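Local atomic coordinates of botulinum neurotoxin type C1 (Clostridium botulinum, PDB entry 3R4S), a protein that binds gangliosides through its heavy-chain receptor-binding region, sialic acid being held at two sites, a step on which entry of the neurotoxin into cells depends. Residues A[75-80]-A[153-158]; A[85-90]-A[143-148]; A[307-312]-A[352-357]. All blocks are in the same frame, centred on the assembly; numbering follows the deposited sequence.

Contact 1: A[75-80]-A[153-158]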
loop_
_atom_site.group_PDB
_atom_site.type_symbol
_atom_site.label_atom_id
_atom_site.label_comp_id
_atom_site.label_asym_id
_atom_site.label_seq_id
_atom_site.Cartn_x
_atom_site.Cartn_y
_atom_site.Cartn_z
ATOM N N TYR A 75 10.766 -29.616 5.728
ATOM C CA TYR A 75 10.520 -30.339 6.970
ATOM C C TYR A 75 11.323 -29.824 8.151
ATOM O O TYR A 75 11.027 -30.161 9.295
ATOM C CB TYR A 75 10.717 -31.849 6.782
ATOM C CG TYR A 75 9.631 -32.452 5.925
ATOM C CD1 TYR A 75 9.780 -32.542 4.545
ATOM C CD2 TYR A 75 8.447 -32.912 6.493
ATOM C CE1 TYR A 75 8.783 -33.082 3.754
ATOM C CE2 TYR A 75 7.443 -33.454 5.707
ATOM C CZ TYR A 75 7.620 -33.533 4.338
ATOM O OH TYR A 75 6.631 -34.066 3.553
ATOM N N GLU A 76 12.329 -29.002 7.883
ATOM C CA GLU A 76 13.075 -28.391 8.975
ATOM C C GLU A 76 12.624 -26.944 9.163
ATOM O O GLU A 76 11.828 -26.636 10.053
ATOM C CB GLU A 76 14.581 -28.440 8.703
ATOM C CG GLU A 76 15.196 -29.839 8.774
ATOM C CD GLU A 76 15.209 -30.551 7.424
ATOM O OE1 GLU A 76 15.758 -29.983 6.445
ATOM O OE2 GLU A 76 14.684 -31.689 7.351
ATOM N N SER A 77 13.139 -26.072 8.301
ATOM C CA SER A 77 12.859 -24.649 8.341
ATOM C C SER A 77 12.621 -24.147 6.936
ATOM O O SER A 77 13.270 -24.608 6.016
ATOM C CB SER A 77 14.066 -23.917 8.915
ATOM O OG SER A 77 14.096 -24.081 10.319
ATOM N N PHE A 78 11.713 -23.192 6.771
ATOM C CA PHE A 78 11.508 -22.553 5.472
ATOM C C PHE A 78 10.922 -21.157 5.647
ATOM O O PHE A 78 10.492 -20.785 6.748
ATOM C CB PHE A 78 10.595 -23.394 4.570
ATOM C CG PHE A 78 9.196 -23.583 5.116
ATOM C CD1 PHE A 78 8.236 -22.587 4.979
ATOM C CD2 PHE A 78 8.839 -24.760 5.746
ATOM C CE1 PHE A 78 6.941 -22.768 5.480
ATOM C CE2 PHE A 78 7.554 -24.949 6.237
ATOM C CZ PHE A 78 6.610 -23.959 6.108
ATOM N N SER A 79 10.921 -20.384 4.562
ATOM C CA SER A 79 10.285 -19.073 4.545
ATOM C C SER A 79 9.533 -18.929 3.243
ATOM O O SER A 79 9.962 -19.433 2.200
ATOM C CB SER A 79 11.311 -17.947 4.651
ATOM O OG SER A 79 12.190 -18.149 5.737
ATOM N N ILE A 80 8.410 -18.233 3.309
ATOM C CA ILE A 80 7.591 -17.957 2.149
ATOM C C ILE A 80 7.378 -16.454 2.103
ATOM O O ILE A 80 6.960 -15.857 3.098
ATOM C CB ILE A 80 6.225 -18.647 2.292
ATOM C CG1 ILE A 80 6.405 -20.167 2.393
ATOM C CG2 ILE A 80 5.287 -18.254 1.144
ATOM C CD1 ILE A 80 5.092 -20.915 2.637
ATOM N N THR A 153 7.673 -17.428 8.204
ATOM C CA THR A 153 8.797 -18.332 8.439
ATOM C C THR A 153 8.365 -19.437 9.375
ATOM O O THR A 153 7.527 -19.228 10.244
ATOM C CB THR A 153 10.068 -17.622 8.983
ATOM O OG1 THR A 153 9.844 -17.159 10.322
ATOM C CG2 THR A 153 10.463 -16.450 8.088
ATOM N N ASN A 154 8.924 -20.621 9.174
ATOM C CA ASN A 154 8.620 -21.752 10.029
ATOM C C ASN A 154 9.876 -22.521 10.397
ATOM O O ASN A 154 10.778 -22.671 9.587
ATOM C CB ASN A 154 7.656 -22.698 9.343
ATOM C CG ASN A 154 7.137 -23.757 10.283
ATOM O OD1 ASN A 154 7.460 -24.953 10.162
ATOM N ND2 ASN A 154 6.339 -23.330 11.232
ATOM N N ASN A 155 9.909 -23.008 11.629
ATOM C CA ASN A 155 10.995 -23.835 12.126
ATOM C C ASN A 155 10.373 -24.908 13.014
ATOM O O ASN A 155 9.829 -24.593 14.070
ATOM C CB ASN A 155 11.980 -22.972 12.926
ATOM C CG ASN A 155 13.180 -23.762 13.427
ATOM O OD1 ASN A 155 13.137 -24.976 13.510
ATOM N ND2 ASN A 155 14.246 -23.068 13.773
ATOM N N MET A 156 10.417 -26.167 12.579
ATOM C CA MET A 156 9.810 -27.251 13.352
ATOM C C MET A 156 10.337 -27.298 14.789
ATOM O O MET A 156 9.598 -27.620 15.716
ATOM C CB MET A 156 9.996 -28.609 12.666
ATOM C CG MET A 156 9.165 -28.780 11.405
ATOM S SD MET A 156 7.390 -28.493 11.634
ATOM C CE MET A 156 6.790 -28.812 9.968
ATOM N N MET A 157 11.600 -26.935 14.979
ATOM C CA MET A 157 12.191 -26.913 16.318
ATOM C C MET A 157 11.957 -25.595 17.055
ATOM O O MET A 157 12.444 -25.408 18.166
ATOM C CB MET A 157 13.690 -27.184 16.233
ATOM C CG MET A 157 14.038 -28.585 15.746
ATOM S SD MET A 157 13.674 -29.844 16.986
ATOM C CE MET A 157 11.942 -30.199 16.652
ATOM N N GLY A 158 11.218 -24.676 16.444
ATOM C CA GLY A 158 11.060 -23.358 17.029
ATOM C C GLY A 158 9.681 -22.763 16.860
ATOM O O GLY A 158 8.685 -23.310 17.346
#
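With CG lodged between its backbone N and carbonyl carbon (chi1 62°), the Phe78 side chain leans toward the neighbouring strand, while Asn154 swings its CG away from its own backbone N (chi1 -170°) and leaves CB facing the ring. The outcome is a CH-pi contact in which Asn154 CB sits over one face of the Phe78 ring, 3.9 Å from the centroid and displaced toward the rim near CZ; ring and amide planes are 36° apart. Beneath this pair the two backbones illustrate antiparallel pairing at the end of a ladder. Phe78 and Asn154 form a hydrogen-bonded pair, Asn154 N giving to Phe78 O at 2.9 Å and Phe78 N to Asn154 O at 3.0 Å. Ser77 with Asn155 and Ser79 with Thr153 are the non-hydrogen-bonded pairs, and their side chains share the other face of the sheet, where Thr153 CG2 lies 3.4 Å from Ser79 OG. The pairing outlasts the strands by one bond, the nearly straight Met156 N to Glu76 O link of 2.9 Å. A type I turn from Asn155 to Gly158, overlapping this bond, reverses the chain, and within it Asn155 OD1 accepts from Met157 N, an Asx turn. Strand 77-87 runs between strands 148-155 and 207-216 in a sheet of the concanavalin-like receptor-binding region. Ser79 OG is bonded to Lys218 O and Leu220 N, just beyond strand 207-216; on the other side of the sheet, Asn154 packs on Leu121 of strand 116-124, which belongs to the second sheet, and on Met160 of strand 159-164.

Contact 2: A[85-90]-A[143-148]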
loop_
_atom_site.group_PDB
_atom_site.type_symbol
_atom_site.label_atom_id
_atom_site.label_comp_id
_atom_site.label_asym_id
_atom_site.label_seq_id
_atom_site.Cartn_x
_atom_site.Cartn_y
_atom_site.Cartn_z
ATOM N N ARG A 85 -1.930 -7.873 -3.051
ATOM C CA ARG A 85 -2.926 -6.820 -2.900
ATOM C C ARG A 85 -4.312 -7.448 -3.029
ATOM O O ARG A 85 -4.523 -8.315 -3.884
ATOM C CB ARG A 85 -2.750 -5.741 -3.976
ATOM C CG ARG A 85 -3.663 -4.527 -3.780
ATOM C CD ARG A 85 -3.506 -3.466 -4.899
ATOM N NE ARG A 85 -4.566 -2.471 -4.761
ATOM C CZ ARG A 85 -5.295 -1.981 -5.758
ATOM N NH1 ARG A 85 -5.083 -2.361 -7.020
ATOM N NH2 ARG A 85 -6.226 -1.079 -5.490
ATOM N N ILE A 86 -5.245 -7.009 -2.186
ATOM C CA ILE A 86 -6.635 -7.466 -2.239
ATOM C C ILE A 86 -7.567 -6.272 -2.390
ATOM O O ILE A 86 -7.448 -5.286 -1.655
ATOM C CB ILE A 86 -7.052 -8.210 -0.938
ATOM C CG1 ILE A 86 -6.031 -9.293 -0.545
ATOM C CG2 ILE A 86 -8.448 -8.832 -1.085
ATOM C CD1 ILE A 86 -6.131 -10.502 -1.393
ATOM N N ASN A 87 -8.503 -6.359 -3.325
ATOM C CA ASN A 87 -9.525 -5.314 -3.458
ATOM C C ASN A 87 -10.874 -5.939 -3.790
ATOM O O ASN A 87 -10.970 -6.743 -4.710
ATOM C CB ASN A 87 -9.147 -4.315 -4.553
ATOM C CG ASN A 87 -10.049 -3.079 -4.557
ATOM O OD1 ASN A 87 -10.149 -2.364 -3.563
ATOM N ND2 ASN A 87 -10.696 -2.822 -5.684
ATOM N N LYS A 88 -11.917 -5.606 -3.040
ATOM C CA LYS A 88 -11.873 -4.696 -1.910
ATOM C C LYS A 88 -11.918 -5.534 -0.625
ATOM O O LYS A 88 -12.878 -6.264 -0.373
ATOM C CB LYS A 88 -13.083 -3.761 -2.004
ATOM C CG LYS A 88 -13.189 -2.659 -0.956
ATOM C CD LYS A 88 -14.488 -1.855 -1.181
ATOM C CE LYS A 88 -14.700 -0.765 -0.118
ATOM N NZ LYS A 88 -15.994 -0.025 -0.274
ATOM N N TRP A 89 -10.857 -5.451 0.171
ATOM C CA TRP A 89 -10.734 -6.265 1.374
ATOM C C TRP A 89 -11.517 -5.640 2.534
ATOM O O TRP A 89 -10.944 -5.043 3.444
ATOM C CB TRP A 89 -9.257 -6.446 1.743
ATOM C CG TRP A 89 -9.009 -7.445 2.845
ATOM C CD1 TRP A 89 -9.935 -8.230 3.472
ATOM C CD2 TRP A 89 -7.742 -7.758 3.448
ATOM N NE1 TRP A 89 -9.322 -9.011 4.431
ATOM C CE2 TRP A 89 -7.979 -8.733 4.439
ATOM C CE3 TRP A 89 -6.433 -7.301 3.250
ATOM C CZ2 TRP A 89 -6.952 -9.263 5.228
ATOM C CZ3 TRP A 89 -5.412 -7.827 4.040
ATOM C CH2 TRP A 89 -5.677 -8.796 5.012
ATOM N N VAL A 90 -12.836 -5.782 2.485
ATOM C CA VAL A 90 -13.705 -5.218 3.513
ATOM C C VAL A 90 -13.632 -6.035 4.790
ATOM O O VAL A 90 -13.231 -7.202 4.781
ATOM C CB VAL A 90 -15.157 -5.109 3.022
ATOM C CG1 VAL A 90 -15.232 -4.123 1.847
ATOM C CG2 VAL A 90 -15.678 -6.466 2.605
ATOM N N GLY A 143 -11.750 -0.445 3.184
ATOM C CA GLY A 143 -11.094 -1.725 2.927
ATOM C C GLY A 143 -9.578 -1.600 2.917
ATOM O O GLY A 143 -9.051 -0.538 2.583
ATOM N N TYR A 144 -8.866 -2.667 3.279
ATOM C CA TYR A 144 -7.404 -2.620 3.264
ATOM C C TYR A 144 -6.933 -3.004 1.866
ATOM O O TYR A 144 -6.458 -4.113 1.639
ATOM C CB TYR A 144 -6.808 -3.543 4.339
ATOM C CG TYR A 144 -5.325 -3.326 4.627
ATOM C CD1 TYR A 144 -4.904 -2.368 5.543
ATOM C CD2 TYR A 144 -4.351 -4.095 3.996
ATOM C CE1 TYR A 144 -3.554 -2.175 5.816
ATOM C CE2 TYR A 144 -2.995 -3.909 4.261
ATOM C CZ TYR A 144 -2.602 -2.948 5.170
ATOM O OH TYR A 144 -1.252 -2.760 5.422
ATOM N N ASN A 145 -7.096 -2.084 0.925
ATOM C CA ASN A 145 -6.909 -2.393 -0.483
ATOM C C ASN A 145 -5.513 -2.095 -1.015
ATOM O O ASN A 145 -5.339 -1.824 -2.204
ATOM C CB ASN A 145 -7.948 -1.631 -1.293
ATOM C CG ASN A 145 -9.332 -1.743 -0.693
ATOM O OD1 ASN A 145 -9.738 -2.816 -0.232
ATOM N ND2 ASN A 145 -10.064 -0.635 -0.685
ATOM N N LYS A 146 -4.517 -2.156 -0.139
ATOM C CA LYS A 146 -3.170 -1.760 -0.520
ATOM C C LYS A 146 -2.190 -2.925 -0.632
ATOM O O LYS A 146 -2.359 -3.970 -0.005
ATOM C CB LYS A 146 -2.637 -0.722 0.464
ATOM C CG LYS A 146 -2.408 -1.248 1.856
ATOM C CD LYS A 146 -2.236 -0.075 2.846
ATOM C CE LYS A 146 -3.547 0.686 3.053
ATOM N NZ LYS A 146 -3.430 1.784 4.078
ATOM N N TRP A 147 -1.171 -2.737 -1.458
ATOM C CA TRP A 147 -0.090 -3.708 -1.545
ATOM C C TRP A 147 0.541 -3.878 -0.170
ATOM O O TRP A 147 0.780 -2.891 0.534
ATOM C CB TRP A 147 0.981 -3.218 -2.514
ATOM C CG TRP A 147 0.687 -3.492 -3.955
ATOM C CD1 TRP A 147 0.311 -2.584 -4.912
ATOM C CD2 TRP A 147 0.774 -4.763 -4.616
ATOM N NE1 TRP A 147 0.150 -3.217 -6.131
ATOM C CE2 TRP A 147 0.439 -4.553 -5.978
ATOM C CE3 TRP A 147 1.105 -6.058 -4.190
ATOM C CZ2 TRP A 147 0.426 -5.595 -6.918
ATOM C CZ3 TRP A 147 1.094 -7.101 -5.130
ATOM C CH2 TRP A 147 0.749 -6.861 -6.475
ATOM N N PHE A 148 0.801 -5.123 0.217
ATOM C CA PHE A 148 1.656 -5.383 1.365
ATOM C C PHE A 148 2.548 -6.600 1.114
ATOM O O PHE A 148 2.264 -7.428 0.254
ATOM C CB PHE A 148 0.859 -5.513 2.676
ATOM C CG PHE A 148 -0.197 -6.610 2.679
ATOM C CD1 PHE A 148 0.010 -7.794 3.374
ATOM C CD2 PHE A 148 -1.420 -6.426 2.037
ATOM C CE1 PHE A 148 -0.978 -8.799 3.415
ATOM C CE2 PHE A 148 -2.410 -7.415 2.067
ATOM C CZ PHE A 148 -2.190 -8.606 2.768
HETATM O O HOH W 1 -4.664 -5.516 0.034
#
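Gly143 enters the contact by laying its CA 3.4 Å from Trp89 O, and the next residue, Tyr144, gives its N-H to that same carbonyl, from above the carbonyl plane. The Tyr144 and Trp89 side chains run alongside each other with ring planes nearly perpendicular, CD2 of Tyr144 meeting CZ3 of Trp89 at 3.9 Å. Asn145 works at two levels. Its OD1 takes the backbone N-H of Trp89 at 2.9 Å, just past Lys88 and its cis peptide, while its main-chain O receives NE of Arg85 at 2.7 Å. Arg85 reaches that oxygen because its chain is extended from CG to NE, and the oxygen lies in the guanidinium plane. At Lys146 a water accepts from Ile86 N and sits 2.8 Å from both Tyr144 O and Lys146 O, with more acceptors around it than it has protons. Trp147 then offers one ring face to Arg85 CB, 3.9 Å from the six-membered centroid, and Phe148 completes an aromatic cluster by bringing CZ to 3.6 Å from Trp89 CZ3. The chemistry implies a loop held to the strand 77-87 end by side-chain and water bonds and one backbone bond, in place of a regular ladder: Arg85 serves the Asn145 oxygen, and the water bridges Ile86 to two carbonyls.

Contact 3: A[307-312]-A[352-357]. With SIA (N-acetyl-alpha-neuraminic acid), chain D.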
loop_
_atom_site.group_PDB
_atom_site.type_symbol
_atom_site.label_atom_id
_atom_site.label_comp_id
_atom_site.label_asym_id
_atom_site.label_seq_id
_atom_site.Cartn_x
_atom_site.Cartn_y
_atom_site.Cartn_z
ATOM N N ILE A 307 10.395 18.419 -8.015
ATOM C CA ILE A 307 9.794 19.732 -7.796
ATOM C C ILE A 307 8.502 19.742 -8.595
ATOM O O ILE A 307 8.477 19.304 -9.747
ATOM C CB ILE A 307 10.688 20.870 -8.327
ATOM C CG1 ILE A 307 12.122 20.728 -7.811
ATOM C CG2 ILE A 307 10.089 22.247 -7.975
ATOM C CD1 ILE A 307 12.230 20.700 -6.323
ATOM N N LEU A 308 7.427 20.237 -7.998
ATOM C CA LEU A 308 6.124 20.072 -8.616
ATOM C C LEU A 308 5.129 21.101 -8.092
ATOM O O LEU A 308 5.460 21.913 -7.223
ATOM C CB LEU A 308 5.627 18.627 -8.394
ATOM C CG LEU A 308 5.644 18.103 -6.951
ATOM C CD1 LEU A 308 4.508 18.719 -6.146
ATOM C CD2 LEU A 308 5.556 16.577 -6.876
ATOM N N TYR A 309 3.917 21.085 -8.641
ATOM C CA TYR A 309 2.836 21.915 -8.115
ATOM C C TYR A 309 1.537 21.147 -8.283
ATOM O O TYR A 309 1.527 20.078 -8.890
ATOM C CB TYR A 309 2.779 23.283 -8.818
ATOM C CG TYR A 309 2.453 23.210 -10.298
ATOM C CD1 TYR A 309 1.141 23.305 -10.749
ATOM C CD2 TYR A 309 3.461 23.054 -11.245
ATOM C CE1 TYR A 309 0.839 23.253 -12.112
ATOM C CE2 TYR A 309 3.175 22.997 -12.607
ATOM C CZ TYR A 309 1.861 23.095 -13.037
ATOM O OH TYR A 309 1.572 23.025 -14.391
ATOM N N PHE A 310 0.447 21.674 -7.736
ATOM C CA PHE A 310 -0.831 20.965 -7.759
ATOM C C PHE A 310 -1.936 21.790 -8.430
ATOM O O PHE A 310 -2.089 22.975 -8.136
ATOM C CB PHE A 310 -1.265 20.629 -6.325
ATOM C CG PHE A 310 -0.269 19.784 -5.559
ATOM C CD1 PHE A 310 -0.278 18.398 -5.671
ATOM C CD2 PHE A 310 0.660 20.378 -4.708
ATOM C CE1 PHE A 310 0.641 17.613 -4.958
ATOM C CE2 PHE A 310 1.570 19.608 -3.984
ATOM C CZ PHE A 310 1.565 18.221 -4.117
ATOM N N ASP A 311 -2.714 21.147 -9.301
ATOM C CA ASP A 311 -3.912 21.744 -9.898
ATOM C C ASP A 311 -5.166 21.193 -9.255
ATOM O O ASP A 311 -5.227 20.010 -8.902
ATOM C CB ASP A 311 -3.987 21.431 -11.388
ATOM C CG ASP A 311 -2.933 22.147 -12.181
ATOM O OD1 ASP A 311 -2.409 23.167 -11.679
ATOM O OD2 ASP A 311 -2.628 21.684 -13.298
ATOM N N MET A 312 -6.167 22.057 -9.108
ATOM C CA MET A 312 -7.504 21.642 -8.716
ATOM C C MET A 312 -8.551 22.339 -9.602
ATOM O O MET A 312 -8.506 23.555 -9.809
ATOM C CB MET A 312 -7.760 21.953 -7.245
ATOM C CG MET A 312 -9.152 21.567 -6.768
ATOM S SD MET A 312 -9.431 21.976 -5.039
ATOM C CE MET A 312 -8.373 20.778 -4.215
ATOM N N ASP A 352 6.342 31.312 -7.834
ATOM C CA ASP A 352 7.040 30.695 -6.720
ATOM C C ASP A 352 6.098 30.116 -5.665
ATOM O O ASP A 352 6.377 29.057 -5.099
ATOM C CB ASP A 352 7.996 31.687 -6.048
ATOM C CG ASP A 352 8.687 31.083 -4.821
ATOM O OD1 ASP A 352 9.721 30.404 -5.005
ATOM O OD2 ASP A 352 8.188 31.268 -3.681
ATOM N N ASN A 353 4.994 30.805 -5.393
ATOM C CA ASN A 353 4.126 30.393 -4.292
ATOM C C ASN A 353 3.286 29.148 -4.563
ATOM O O ASN A 353 2.542 28.702 -3.687
ATOM C CB ASN A 353 3.271 31.552 -3.749
ATOM C CG ASN A 353 2.283 32.103 -4.771
ATOM O OD1 ASN A 353 1.999 31.471 -5.789
ATOM N ND2 ASN A 353 1.752 33.298 -4.494
ATOM N N ILE A 354 3.416 28.559 -5.746
ATOM C CA ILE A 354 2.747 27.272 -5.984
ATOM C C ILE A 354 3.715 26.091 -5.973
ATOM O O ILE A 354 3.292 24.936 -6.108
ATOM C CB ILE A 354 1.989 27.226 -7.320
ATOM C CG1 ILE A 354 2.978 27.079 -8.481
ATOM C CG2 ILE A 354 1.048 28.440 -7.465
ATOM C CD1 ILE A 354 2.310 26.792 -9.803
ATOM N N ILE A 355 5.001 26.371 -5.792
ATOM C CA ILE A 355 6.032 25.343 -5.960
ATOM C C ILE A 355 6.305 24.515 -4.697
ATOM O O ILE A 355 6.533 25.065 -3.616
ATOM C CB ILE A 355 7.351 25.952 -6.502
ATOM C CG1 ILE A 355 7.088 26.705 -7.812
ATOM C CG2 ILE A 355 8.409 24.866 -6.713
ATOM C CD1 ILE A 355 8.328 27.372 -8.383
ATOM N N PHE A 356 6.256 23.191 -4.847
ATOM C CA PHE A 356 6.534 22.269 -3.742
ATOM C C PHE A 356 7.554 21.191 -4.130
ATOM O O PHE A 356 7.824 20.962 -5.326
ATOM C CB PHE A 356 5.241 21.614 -3.245
ATOM C CG PHE A 356 4.265 22.592 -2.646
ATOM C CD1 PHE A 356 4.339 22.924 -1.302
ATOM C CD2 PHE A 356 3.295 23.204 -3.437
ATOM C CE1 PHE A 356 3.456 23.835 -0.741
ATOM C CE2 PHE A 356 2.409 24.114 -2.888
ATOM C CZ PHE A 356 2.486 24.435 -1.537
ATOM N N GLN A 357 8.135 20.549 -3.114
ATOM C CA GLN A 357 9.015 19.392 -3.329
ATOM C C GLN A 357 8.483 18.218 -2.522
ATOM O O GLN A 357 8.125 18.380 -1.354
ATOM C CB GLN A 357 10.450 19.700 -2.902
ATOM C CG GLN A 357 11.427 18.530 -3.147
ATOM C CD GLN A 357 12.882 18.878 -2.828
ATOM O OE1 GLN A 357 13.224 19.159 -1.682
ATOM N NE2 GLN A 357 13.747 18.827 -3.842
HETATM C C1 SIA D . -1.406 22.974 -16.162
HETATM C C2 SIA D . -0.526 23.630 -17.204
HETATM C C3 SIA D . -1.285 23.874 -18.510
HETATM C C4 SIA D . -2.225 25.066 -18.457
HETATM C C5 SIA D . -1.521 26.270 -17.863
HETATM C C6 SIA D . -0.957 25.887 -16.499
HETATM C C7 SIA D . -0.280 27.046 -15.773
HETATM C C8 SIA D . 0.280 26.573 -14.433
HETATM C C9 SIA D . 0.714 27.758 -13.576
HETATM C C10 SIA D . -2.532 28.450 -18.142
HETATM C C11 SIA D . -3.679 29.368 -17.807
HETATM N N5 SIA D . -2.581 27.228 -17.604
HETATM O O1A SIA D . -1.078 23.100 -14.953
HETATM O O1B SIA D . -2.414 22.324 -16.529
HETATM O O2 SIA D . 0.573 22.745 -17.455
HETATM O O4 SIA D . -2.660 25.390 -19.781
HETATM O O6 SIA D . 0.002 24.840 -16.659
HETATM O O7 SIA D . 0.803 27.540 -16.574
HETATM O O8 SIA D . -0.705 25.790 -13.730
HETATM O O9 SIA D . -0.471 28.397 -13.093
HETATM O O10 SIA D . -1.607 28.799 -18.861
HETATM O O HOH W 2 0.712 23.951 -6.107
#
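Leu308 and Phe356 form the hydrogen-bonded antiparallel pair that joins strands 307-314 and 356-362 in the beta-trefoil-like C-terminal receptor-binding region, beside a sialic acid site. The backbone bonds are reciprocal: Leu308 N gives to Phe356 O and Phe356 N to Leu308 O, both at 2.8 Å. Ile307 and Gln357 follow as a non-hydrogen-bonded pair. Beyond Leu308 the ladder yields to a bridge of water, which accepts from Phe310 N and donates to Ile354 O, so the 3-10 segment 352-354 remains tied to the strand after direct pairing has ended.

Side-chain packing occurs on both faces. Beside Gln357, Ile307 CG2 presses on Ile355 CG2 at 3.4 Å, closer than the usual van der Waals distance, while Ile307 CD1 lies against the extended Gln357 chain, whose NE2 is bonded to Gly305 O. On the face of Leu308 and Phe356, the Phe310 and Phe356 rings meet obliquely, their planes 52° apart; Ile371 of strand 367-374 touches both.

Tyr309 and Asp311 both reach the ligand. Tyr309 CG stands between the backbone N and the carbonyl carbon (chi1 64°), which sets the ring alongside Ile354, CD1 of that residue lying 3.6 Å from Tyr309 CG. Asn320, Gln346 and Thr347 also bond the sugar. Asp311 OD2 lies 2.7 Å from O1A of N-acetyl-alpha-neuraminic acid, close enough that one of the two acid groups probably holds a proton. The same carboxyl oxygen O1A lies in the plane of the Tyr309 ring and accepts the hydroxyl proton, with Tyr309 OH 2.7 Å from O1A.

How the contacts relate
Contacts 1 and 2 share strand 77-87, tying its start and its end to the two ends of a single run of chain around strand 148-155, although their centres lie 28 Å apart. Contact 1, partly buried and near the surface, relies on a regular ladder; contact 2, buried close to the middle of the chain, replaces the ladder with a side-chain amide, a guanidinium, a water and clustered rings. Contact 3 belongs to the other receptor-binding region, its centre about 50 Å from that of contact 1 and across the chain's centre. It again uses strand pairing and a buried apolar lining, but of the three it alone includes residues that touch a bound sugar.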